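Local coordinates for uncharacterized protein SMc04130 (Sinorhizobium meliloti, PDB 3JU2) that is of unknown function but binds a zinc ion in a xylose isomerase-like TIM barrel, consistent with a metal-dependent enzyme, at residues A[6-11]-A[267-272]; A[32-37]-A[58-63]; A[178-183]-A[218-223]; A[204-209]-A[246-251]. One frame throughout, in Å; residues are numbered along the deposited sequence. Where two conformers were deposited one is given.

Contact 1 (A[6-11]-A[267-272]); sequences EGLSIN and TCVERY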
# COMPACT_ATOMS: atom_id res chain seq x y z
N GLU A 6 -5.68 -16.14 -27.86
CA GLU A 6 -6.57 -14.98 -27.90
C GLU A 6 -6.72 -14.38 -26.52
O GLU A 6 -6.93 -15.10 -25.53
CB GLU A 6 -7.95 -15.36 -28.45
CG GLU A 6 -8.01 -15.61 -29.96
CD GLU A 6 -7.72 -14.36 -30.79
OE1 GLU A 6 -8.16 -13.25 -30.40
OE2 GLU A 6 -7.06 -14.49 -31.84
N GLY A 7 -6.60 -13.06 -26.45
CA GLY A 7 -6.79 -12.31 -25.20
C GLY A 7 -5.60 -12.23 -24.26
O GLY A 7 -5.74 -11.80 -23.12
N LEU A 8 -4.42 -12.67 -24.73
CA LEU A 8 -3.18 -12.56 -23.94
C LEU A 8 -2.24 -11.53 -24.55
O LEU A 8 -2.01 -11.52 -25.76
CB LEU A 8 -2.48 -13.91 -23.81
CG LEU A 8 -1.17 -14.01 -23.01
CD1 LEU A 8 -1.36 -13.59 -21.55
CD2 LEU A 8 -0.64 -15.42 -23.07
N SER A 9 -1.72 -10.65 -23.70
CA SER A 9 -0.69 -9.71 -24.10
C SER A 9 0.52 -9.86 -23.16
O SER A 9 0.37 -10.28 -22.00
CB SER A 9 -1.20 -8.28 -24.07
OG SER A 9 -0.23 -7.35 -24.52
N ILE A 10 1.71 -9.54 -23.67
CA ILE A 10 2.92 -9.59 -22.86
C ILE A 10 3.54 -8.21 -22.80
O ILE A 10 3.97 -7.64 -23.81
CB ILE A 10 3.97 -10.65 -23.39
CG1 ILE A 10 3.39 -12.07 -23.43
CG2 ILE A 10 5.30 -10.57 -22.60
CD1 ILE A 10 3.01 -12.73 -22.09
N ASN A 11 3.56 -7.66 -21.59
CA ASN A 11 4.33 -6.45 -21.34
C ASN A 11 5.80 -6.91 -21.34
O ASN A 11 6.16 -7.82 -20.62
CB ASN A 11 3.92 -5.83 -20.00
CG ASN A 11 4.68 -4.56 -19.69
OD1 ASN A 11 5.91 -4.54 -19.69
ND2 ASN A 11 3.95 -3.49 -19.36
N THR A 267 5.14 -20.50 -19.89
CA THR A 267 4.49 -20.52 -18.58
C THR A 267 3.32 -19.51 -18.54
O THR A 267 2.24 -19.83 -18.05
CB THR A 267 5.50 -20.26 -17.43
OG1 THR A 267 6.59 -21.19 -17.52
CG2 THR A 267 4.84 -20.42 -16.07
N CYS A 268 3.55 -18.32 -19.11
CA CYS A 268 2.54 -17.27 -19.25
C CYS A 268 1.30 -17.76 -20.01
O CYS A 268 0.18 -17.48 -19.59
CB CYS A 268 3.11 -16.04 -19.96
SG CYS A 268 4.29 -15.03 -18.99
N VAL A 269 1.51 -18.48 -21.12
CA VAL A 269 0.40 -19.10 -21.85
C VAL A 269 -0.33 -20.13 -20.97
O VAL A 269 -1.57 -20.11 -20.90
CB VAL A 269 0.86 -19.75 -23.19
CG1 VAL A 269 -0.31 -20.44 -23.91
CG2 VAL A 269 1.46 -18.70 -24.09
N GLU A 270 0.43 -20.97 -20.27
CA GLU A 270 -0.11 -22.04 -19.42
C GLU A 270 -0.97 -21.49 -18.28
O GLU A 270 -2.08 -21.96 -18.04
CB GLU A 270 1.01 -22.92 -18.84
CG GLU A 270 0.55 -24.14 -18.02
CD GLU A 270 0.61 -23.93 -16.50
OE1 GLU A 270 -0.46 -24.05 -15.85
OE2 GLU A 270 1.72 -23.68 -15.96
N ARG A 271 -0.43 -20.49 -17.58
CA ARG A 271 -1.12 -19.87 -16.45
C ARG A 271 -2.32 -19.06 -16.92
O ARG A 271 -3.35 -19.05 -16.25
CB ARG A 271 -0.17 -18.97 -15.67
CG ARG A 271 1.01 -19.70 -15.08
CD ARG A 271 0.60 -20.88 -14.21
NE ARG A 271 1.76 -21.56 -13.64
CZ ARG A 271 2.32 -21.24 -12.47
NH1 ARG A 271 1.83 -20.26 -11.72
NH2 ARG A 271 3.37 -21.92 -12.05
N TYR A 272 -2.19 -18.38 -18.05
CA TYR A 272 -3.28 -17.58 -18.60
C TYR A 272 -4.53 -18.43 -18.87
O TYR A 272 -5.66 -18.02 -18.53
CB TYR A 272 -2.83 -16.85 -19.87
CG TYR A 272 -3.97 -16.28 -20.67
CD1 TYR A 272 -4.65 -15.14 -20.22
CD2 TYR A 272 -4.39 -16.89 -21.85
CE1 TYR A 272 -5.71 -14.61 -20.94
CE2 TYR A 272 -5.46 -16.37 -22.59
CZ TYR A 272 -6.12 -15.24 -22.11
OH TYR A 272 -7.16 -14.71 -22.83

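Contact 2 (A[32-37]-A[58-63]); sequences GITAIA and NGLKLT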
# COMPACT_ATOMS: atom_id res chain seq x y z
N GLY A 32 2.18 -17.84 -30.26
CA GLY A 32 0.80 -17.57 -30.63
C GLY A 32 0.25 -16.29 -30.03
O GLY A 32 -0.94 -15.99 -30.18
N ILE A 33 1.13 -15.55 -29.36
CA ILE A 33 0.81 -14.26 -28.74
C ILE A 33 1.05 -13.16 -29.76
O ILE A 33 2.12 -13.06 -30.35
CB ILE A 33 1.66 -14.02 -27.46
CG1 ILE A 33 1.33 -15.07 -26.41
CG2 ILE A 33 1.47 -12.60 -26.93
CD1 ILE A 33 2.35 -15.21 -25.32
N THR A 34 0.04 -12.33 -29.95
CA THR A 34 0.10 -11.32 -30.99
C THR A 34 -0.16 -9.89 -30.45
O THR A 34 -0.32 -8.93 -31.20
CB THR A 34 -0.86 -11.71 -32.16
OG1 THR A 34 -0.82 -10.71 -33.18
CG2 THR A 34 -2.31 -11.89 -31.66
N ALA A 35 -0.15 -9.77 -29.12
CA ALA A 35 -0.30 -8.47 -28.46
C ALA A 35 0.83 -8.27 -27.44
O ALA A 35 1.20 -9.20 -26.74
CB ALA A 35 -1.67 -8.36 -27.77
N ILE A 36 1.38 -7.05 -27.41
CA ILE A 36 2.51 -6.69 -26.54
C ILE A 36 2.33 -5.30 -25.93
O ILE A 36 1.48 -4.51 -26.37
CB ILE A 36 3.88 -6.72 -27.31
CG1 ILE A 36 3.87 -5.74 -28.50
CG2 ILE A 36 4.27 -8.15 -27.73
CD1 ILE A 36 5.24 -5.10 -28.86
N ALA A 37 3.13 -5.01 -24.90
CA ALA A 37 3.32 -3.65 -24.43
C ALA A 37 4.82 -3.39 -24.24
O ALA A 37 5.42 -3.86 -23.27
CB ALA A 37 2.56 -3.41 -23.14
N ASN A 58 3.24 -7.67 -38.69
CA ASN A 58 2.34 -8.62 -38.06
C ASN A 58 0.98 -8.03 -37.68
O ASN A 58 0.14 -8.74 -37.12
CB ASN A 58 3.01 -9.24 -36.84
CG ASN A 58 4.41 -9.72 -37.13
OD1 ASN A 58 4.60 -10.79 -37.69
ND2 ASN A 58 5.41 -8.93 -36.74
N GLY A 59 0.76 -6.75 -38.00
CA GLY A 59 -0.41 -6.00 -37.51
C GLY A 59 -0.55 -6.10 -35.99
O GLY A 59 -1.64 -6.36 -35.48
N LEU A 60 0.57 -5.92 -35.30
CA LEU A 60 0.72 -6.21 -33.88
C LEU A 60 -0.17 -5.28 -33.05
O LEU A 60 -0.22 -4.07 -33.30
CB LEU A 60 2.19 -6.04 -33.48
CG LEU A 60 2.94 -6.96 -32.50
CD1 LEU A 60 2.92 -8.42 -32.92
CD2 LEU A 60 4.38 -6.47 -32.38
N LYS A 61 -0.87 -5.86 -32.07
CA LYS A 61 -1.63 -5.06 -31.12
C LYS A 61 -0.69 -4.62 -29.99
O LYS A 61 0.03 -5.44 -29.40
CB LYS A 61 -2.84 -5.86 -30.58
CG LYS A 61 -3.49 -5.28 -29.31
CD LYS A 61 -5.02 -5.20 -29.40
CE LYS A 61 -5.46 -3.99 -30.24
NZ LYS A 61 -6.86 -3.57 -29.96
N LEU A 62 -0.67 -3.33 -29.71
CA LEU A 62 0.01 -2.81 -28.54
C LEU A 62 -1.02 -2.40 -27.52
O LEU A 62 -1.76 -1.43 -27.73
CB LEU A 62 0.94 -1.65 -28.90
CG LEU A 62 2.39 -1.95 -29.30
CD1 LEU A 62 2.49 -2.76 -30.59
CD2 LEU A 62 3.11 -0.64 -29.46
N THR A 63 -1.08 -3.14 -26.42
CA THR A 63 -2.06 -2.90 -25.36
C THR A 63 -1.73 -1.64 -24.53
O THR A 63 -2.56 -1.11 -23.78
CB THR A 63 -2.24 -4.15 -24.46
OG1 THR A 63 -0.95 -4.67 -24.06
CG2 THR A 63 -2.97 -5.25 -25.23

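Contact 3 (A[178-183]-A[218-223]); sequences DVYHVW and TDRGMM. With ZN (zinc ion), chain D.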
# COMPACT_ATOMS: atom_id res chain seq x y z
N ASP A 178 -3.86 -2.53 -12.98
CA ASP A 178 -2.86 -3.59 -12.72
C ASP A 178 -3.17 -4.26 -11.40
O ASP A 178 -3.17 -3.62 -10.33
CB ASP A 178 -1.44 -2.97 -12.70
CG ASP A 178 -0.29 -4.04 -12.62
OD1 ASP A 178 -0.44 -5.16 -12.09
OD2 ASP A 178 0.80 -3.73 -13.13
N VAL A 179 -3.42 -5.57 -11.44
CA VAL A 179 -3.78 -6.32 -10.23
C VAL A 179 -2.75 -6.17 -9.09
O VAL A 179 -3.13 -6.20 -7.92
CB VAL A 179 -4.07 -7.82 -10.53
CG1 VAL A 179 -5.22 -7.95 -11.57
CG2 VAL A 179 -2.79 -8.60 -11.00
N TYR A 180 -1.47 -5.99 -9.43
CA TYR A 180 -0.41 -5.86 -8.41
C TYR A 180 -0.65 -4.61 -7.58
O TYR A 180 -0.48 -4.62 -6.36
CB TYR A 180 0.98 -5.78 -9.06
CG TYR A 180 2.08 -6.19 -8.11
CD1 TYR A 180 2.25 -7.53 -7.77
CD2 TYR A 180 2.95 -5.24 -7.55
CE1 TYR A 180 3.26 -7.92 -6.88
CE2 TYR A 180 3.99 -5.62 -6.68
CZ TYR A 180 4.14 -6.97 -6.36
OH TYR A 180 5.13 -7.37 -5.50
N HIS A 181 -1.08 -3.56 -8.26
CA HIS A 181 -1.29 -2.26 -7.63
C HIS A 181 -2.60 -2.10 -6.86
O HIS A 181 -2.66 -1.32 -5.91
CB HIS A 181 -1.13 -1.19 -8.69
CG HIS A 181 0.22 -1.18 -9.34
ND1 HIS A 181 1.38 -1.40 -8.62
CD2 HIS A 181 0.59 -0.97 -10.62
CE1 HIS A 181 2.42 -1.33 -9.45
NE2 HIS A 181 1.96 -1.07 -10.66
N VAL A 182 -3.64 -2.86 -7.23
CA VAL A 182 -5.02 -2.60 -6.75
C VAL A 182 -5.71 -3.75 -6.03
O VAL A 182 -6.76 -3.53 -5.40
CB VAL A 182 -5.95 -2.13 -7.90
CG1 VAL A 182 -5.38 -0.95 -8.65
CG2 VAL A 182 -6.22 -3.30 -8.88
N TRP A 183 -5.15 -4.97 -6.12
CA TRP A 183 -5.85 -6.17 -5.60
C TRP A 183 -6.32 -6.05 -4.14
O TRP A 183 -7.35 -6.59 -3.78
CB TRP A 183 -4.99 -7.46 -5.77
CG TRP A 183 -3.89 -7.54 -4.74
CD1 TRP A 183 -2.66 -6.94 -4.79
CD2 TRP A 183 -3.97 -8.19 -3.48
NE1 TRP A 183 -1.96 -7.20 -3.63
CE2 TRP A 183 -2.75 -7.95 -2.81
CE3 TRP A 183 -4.96 -8.96 -2.85
CZ2 TRP A 183 -2.50 -8.45 -1.53
CZ3 TRP A 183 -4.71 -9.46 -1.59
CH2 TRP A 183 -3.48 -9.20 -0.94
N THR A 218 10.85 -5.77 -7.47
CA THR A 218 11.17 -6.80 -8.45
C THR A 218 10.89 -8.23 -7.98
O THR A 218 11.64 -9.16 -8.31
CB THR A 218 12.65 -6.69 -8.87
OG1 THR A 218 13.48 -6.84 -7.71
CG2 THR A 218 12.94 -5.35 -9.58
N ASP A 219 9.81 -8.43 -7.23
CA ASP A 219 9.40 -9.78 -6.83
C ASP A 219 7.89 -9.99 -7.08
O ASP A 219 7.18 -10.59 -6.26
CB ASP A 219 9.76 -10.06 -5.36
CG ASP A 219 9.65 -11.55 -5.00
OD1 ASP A 219 9.89 -12.39 -5.90
OD2 ASP A 219 9.29 -11.88 -3.84
N ARG A 220 7.42 -9.46 -8.20
CA ARG A 220 6.11 -9.81 -8.72
C ARG A 220 6.06 -11.30 -9.03
O ARG A 220 7.06 -11.90 -9.46
CB ARG A 220 5.81 -9.00 -9.98
CG ARG A 220 5.67 -7.51 -9.73
CD ARG A 220 4.96 -6.93 -10.91
NE ARG A 220 4.86 -5.49 -10.86
CZ ARG A 220 4.05 -4.77 -11.63
NH1 ARG A 220 3.26 -5.37 -12.52
NH2 ARG A 220 4.03 -3.44 -11.50
N GLY A 221 4.91 -11.91 -8.78
CA GLY A 221 4.70 -13.32 -9.12
C GLY A 221 4.14 -13.59 -10.50
O GLY A 221 3.50 -12.73 -11.13
N MET A 222 4.40 -14.81 -10.97
CA MET A 222 3.67 -15.37 -12.10
C MET A 222 2.25 -15.67 -11.62
O MET A 222 2.06 -16.09 -10.49
CB MET A 222 4.35 -16.67 -12.58
CG MET A 222 3.68 -17.35 -13.81
SD MET A 222 3.58 -16.59 -15.38
CE MET A 222 5.34 -16.56 -15.84
N MET A 223 1.29 -15.44 -12.49
CA MET A 223 -0.13 -15.73 -12.22
C MET A 223 -0.31 -17.13 -11.65
O MET A 223 0.17 -18.11 -12.23
CB MET A 223 -0.94 -15.54 -13.51
CG MET A 223 -0.90 -14.13 -14.10
SD MET A 223 0.48 -13.63 -15.18
CE MET A 223 0.40 -14.97 -16.42
ZN ZN D . 1.06 -2.51 -14.67
O HOH W 1 7.88 -6.84 -5.89
O HOH W 2 4.85 -10.13 -4.89
O HOH W 3 3.17 -1.26 -13.29

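Contact 4 (A[204-209]-A[246-251]); sequences HHICDW and QEVEIF. With ZN (zinc ion), chain D.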
# COMPACT_ATOMS: atom_id res chain seq x y z
N HIS A 204 -5.67 -3.85 -18.69
CA HIS A 204 -5.73 -4.74 -17.55
C HIS A 204 -4.39 -5.51 -17.49
O HIS A 204 -4.04 -6.25 -18.42
CB HIS A 204 -6.94 -5.67 -17.68
CG HIS A 204 -7.03 -6.73 -16.63
ND1 HIS A 204 -7.77 -7.87 -16.81
CD2 HIS A 204 -6.52 -6.81 -15.38
CE1 HIS A 204 -7.69 -8.62 -15.73
NE2 HIS A 204 -6.93 -8.01 -14.85
N HIS A 205 -3.65 -5.31 -16.41
CA HIS A 205 -2.33 -5.96 -16.26
C HIS A 205 -2.41 -7.05 -15.24
O HIS A 205 -3.04 -6.89 -14.19
CB HIS A 205 -1.23 -4.98 -15.85
CG HIS A 205 -1.01 -3.86 -16.82
ND1 HIS A 205 -0.01 -2.92 -16.64
CD2 HIS A 205 -1.64 -3.51 -17.96
CE1 HIS A 205 -0.05 -2.04 -17.63
NE2 HIS A 205 -1.03 -2.38 -18.44
N ILE A 206 -1.74 -8.15 -15.53
CA ILE A 206 -1.79 -9.31 -14.68
C ILE A 206 -0.43 -9.84 -14.25
O ILE A 206 0.54 -9.60 -14.89
CB ILE A 206 -2.68 -10.40 -15.27
CG1 ILE A 206 -2.26 -10.74 -16.68
CG2 ILE A 206 -4.09 -9.95 -15.30
CD1 ILE A 206 -2.68 -12.10 -17.13
N CYS A 207 -0.43 -10.57 -13.16
CA CYS A 207 0.72 -11.02 -12.40
C CYS A 207 0.16 -11.46 -11.06
O CYS A 207 -1.00 -11.62 -10.96
CB CYS A 207 1.76 -9.93 -12.23
SG CYS A 207 1.24 -8.49 -11.44
N ASP A 208 0.97 -11.65 -10.05
CA ASP A 208 0.47 -12.10 -8.78
C ASP A 208 1.24 -11.51 -7.63
O ASP A 208 2.34 -11.08 -7.77
CB ASP A 208 0.48 -13.62 -8.69
CG ASP A 208 -0.75 -14.19 -8.00
OD1 ASP A 208 -1.08 -15.33 -8.28
OD2 ASP A 208 -1.36 -13.55 -7.17
N TRP A 209 0.60 -11.49 -6.49
CA TRP A 209 1.18 -11.01 -5.24
C TRP A 209 1.67 -12.24 -4.47
O TRP A 209 0.87 -13.04 -3.96
CB TRP A 209 0.14 -10.24 -4.40
CG TRP A 209 0.74 -9.65 -3.16
CD1 TRP A 209 0.87 -10.25 -1.95
CD2 TRP A 209 1.34 -8.35 -3.03
NE1 TRP A 209 1.51 -9.41 -1.07
CE2 TRP A 209 1.80 -8.23 -1.70
CE3 TRP A 209 1.54 -7.28 -3.92
CZ2 TRP A 209 2.45 -7.07 -1.21
CZ3 TRP A 209 2.17 -6.11 -3.44
CH2 TRP A 209 2.63 -6.03 -2.10
N GLN A 246 -5.57 -9.34 -21.57
CA GLN A 246 -4.90 -9.31 -20.28
C GLN A 246 -3.39 -9.25 -20.53
O GLN A 246 -2.84 -10.12 -21.20
CB GLN A 246 -5.22 -10.55 -19.47
CG GLN A 246 -6.69 -10.68 -19.10
CD GLN A 246 -6.98 -11.89 -18.30
OE1 GLN A 246 -6.36 -12.15 -17.26
NE2 GLN A 246 -7.96 -12.66 -18.75
N GLU A 247 -2.73 -8.23 -19.97
CA GLU A 247 -1.33 -7.95 -20.23
C GLU A 247 -0.42 -8.39 -19.08
O GLU A 247 -0.45 -7.81 -17.98
CB GLU A 247 -1.16 -6.47 -20.57
CG GLU A 247 0.27 -5.95 -20.74
CD GLU A 247 0.35 -4.42 -20.71
OE1 GLU A 247 -0.39 -3.76 -21.49
OE2 GLU A 247 1.17 -3.87 -19.92
N VAL A 248 0.37 -9.43 -19.33
CA VAL A 248 1.34 -9.92 -18.35
C VAL A 248 2.52 -8.96 -18.10
O VAL A 248 3.37 -8.74 -18.98
CB VAL A 248 1.89 -11.30 -18.73
CG1 VAL A 248 2.80 -11.83 -17.63
CG2 VAL A 248 0.76 -12.28 -18.92
N GLU A 249 2.58 -8.44 -16.88
CA GLU A 249 3.68 -7.58 -16.43
C GLU A 249 4.30 -8.08 -15.11
O GLU A 249 3.74 -7.90 -14.01
CB GLU A 249 3.21 -6.12 -16.30
CG GLU A 249 4.35 -5.13 -16.01
CD GLU A 249 3.84 -3.72 -15.85
OE1 GLU A 249 2.76 -3.56 -15.25
OE2 GLU A 249 4.49 -2.77 -16.34
N ILE A 250 5.44 -8.75 -15.24
CA ILE A 250 6.11 -9.38 -14.11
C ILE A 250 7.52 -8.77 -13.98
O ILE A 250 8.26 -8.78 -14.95
CB ILE A 250 6.24 -10.92 -14.32
CG1 ILE A 250 4.84 -11.58 -14.32
CG2 ILE A 250 7.09 -11.54 -13.22
CD1 ILE A 250 4.86 -13.00 -14.80
N PHE A 251 7.85 -8.21 -12.82
CA PHE A 251 9.25 -7.84 -12.54
C PHE A 251 9.72 -8.86 -11.54
O PHE A 251 9.22 -8.89 -10.39
CB PHE A 251 9.41 -6.43 -11.94
CG PHE A 251 8.66 -5.34 -12.68
CD1 PHE A 251 8.52 -5.35 -14.06
CD2 PHE A 251 8.17 -4.25 -11.97
CE1 PHE A 251 7.82 -4.31 -14.73
CE2 PHE A 251 7.48 -3.21 -12.63
CZ PHE A 251 7.32 -3.25 -14.01
ZN ZN D . 1.06 -2.51 -14.67
O HOH W 4 -1.11 -1.16 -20.82

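Contact 1 (A[6-11]-A[267-272])
L8 and Y272 meet between strand 8-11 and helix 261-276 of the TIM barrel, a worked example of how the last helix of the chain returns to cover the first strand of the eight-stranded barrel. The axes of strand 8-11 and helix 267-272 run 10.0 Å apart, with their directions 138° from each other. The CB of L8 sits over the centre of the Y272 ring, 4.0 Å from the centroid and only 8° off the ring normal, a CH-pi contact. With CG anti to the backbone N (chi1 -179°), the leucine then slides along the tyrosine in the opposite sense to it: CD1 reaches the root of the ring, 3.9 Å from Y272 CG, while CD2 turns to the helix backbone and lies 4.0 Å from CG2 of V269, whose side chain it crosses at about a right angle. One turn of helix before Y272, CD1 of I10 touches CB of C268. V248 of the neighbouring strand packs against L8, I10 and C268 and so extends the same apolar layer. The tyrosine ring lies alongside the chain leading into the strand, where G7 has no side chain; a CB there would run into the Y272 hydroxyl. At the far end of the ring, that hydroxyl donates to a lone pair of E6 O in the carbonyl plane, Y272 OH to E6 O 2.7 Å.

Contact 2 (A[32-37]-A[58-63])
The carbonyl oxygen of K61 receives the backbone N-H of I36, N to O 2.9 Å and nearly straight at 163°, and is also approached by the CA of A35 at 3.2 Å. On either side of this bond the chains exchange two more: K61 N donates to T34 O, and T63 N donates to I36 O at 2.9 Å from a direction tilted out of the carbonyl plane. Such alternation, with A35 beside K61 and I36 beside L62, is that of parallel strands. The side chains then part to the two faces. On one, A35 CB rests against K61 CG, and the lysine chain, bent at chi2 and chi3, leads its amine off. On the other, I36 has CG1 wedged between the backbone N and the carbonyl carbon (chi1 59°), which brings CG1 within 3.9 Å of L62 CD1, the two chains side by side and pointing the same way. The I36 side chain crosses that of L60 at about a right angle, and its CD1 touches L60 CD2, also at 3.9 Å. With an alanine here, L60 CD2 and L62 CD1 would probably lose the group that lies against both, opening a gap on the side facing F21. The T63 hydroxyl is taken up elsewhere, by E247 and S9. Helices 40-46 and 48-57 fill the connection between these strands, making this a beta-alpha-beta crossover, the repeating step of a TIM barrel.

Contact 3 (A[178-183]-A[218-223])
Helix 179-182 starts directly after D178, and the loop 218-223 passes it with Y180 and R220 as the nearest pair of CA atoms, 7.6 Å apart. D178 OD1 caps the helix, accepting from Y180 N at 3.0 Å, while OD2 binds the zinc ion at 2.0 Å and also takes the N-H of R220 NH1 on its syn lone pair, 3.0 Å away and bent to 144°. The carboxylate and guanidinium planes of this salt bridge stand 69° apart. Since E143, H205 and E249 are the other zinc ligands, R220 is a second-shell residue of the metal site at the C-terminal mouth of the TIM barrel, where its charge would probably offset part of the negative charge gathered round the metal. R220 NH2 also bonds a glycerol, probably from the crystallisation liquor, which may mark a pocket. R220 packs on Y180: R220 CG lies over the ring centre, 3.7 Å from the centroid, in a CH-pi contact. The chain, extended from CG to NE, carries on across the ring, and the guanidinium ends up tilted only 14° from the ring plane. H181 stands perpendicular to the guanidinium, and a water accepts from R220 NH2 while also bonding H181 NE2. Two further waters join the Y180 hydroxyl to the backbone of D219, one accepting from D219 N and the other donating to D219 O at 2.7 Å.

Contact 4 (A[204-209]-A[246-251])
The imidazole of H205 has the carboxylate of E247 over one face, with OE2 3.0 Å above the plane and offset toward the rim; ring and carboxylate planes are 33° apart. OE2 is poorly placed to bond H205 NE2. That N-H instead goes to a water at the ring edge, 2.7 Å from NE2, and this water donates in turn to E247 OE1, bridging the two side chains where no direct bond does. At another edge, H205 ND1 binds the zinc ion at 2.3 Å, beside E249 OE1 at 2.1 Å from the metal, with the glutamate plane turned 79° from the ring. D178 and E143 complete the site. The backbone beneath is the parallel pairing of strands 201-206 and 246-248, a beta-alpha-beta unit of the TIM barrel whose helix is 230-239: E247 N donates to H204 O, I206 N to E247 O, and E249 N to I206 O. H205 and E247 thus project on one side of the sheet. N11 of the adjacent strand holds E247 OE2, and T63, reaching across from strand 61-69, holds OE1. With an alanine in place of E247, T63 and N11 would probably be deprived of this acceptor, and H205 of the carboxylate over its face and the far end of its water bridge. On the opposite side, I206 has CG1 between its backbone N and carbonyl carbon (chi1 54°), which lays CD1 against Q246 CB and V248 CG2, the latter 3.9 Å away. Past the strands, C207 CB meets I250 CG1 at 4.1 Å.

From the N terminus, strand 8-11 opens contact 1, whose loop closes only at helix 261-276, so it spans nearly the whole chain and encloses the other three. Contact 2 closes first, joining the second and third strands within a short loop, and is complete before contact 3 opens. Contacts 3 and 4 cross: 178-183 comes first, then 204-209, then 218-223 and 246-251, and both touch the same zinc ion. Because strand 8-11 lies between strands 35-37 and 246-248, it links contact 2 to contact 4 and completes the barrel. R271 on the final helix bonds M223 O, which ties contact 1 to contact 3.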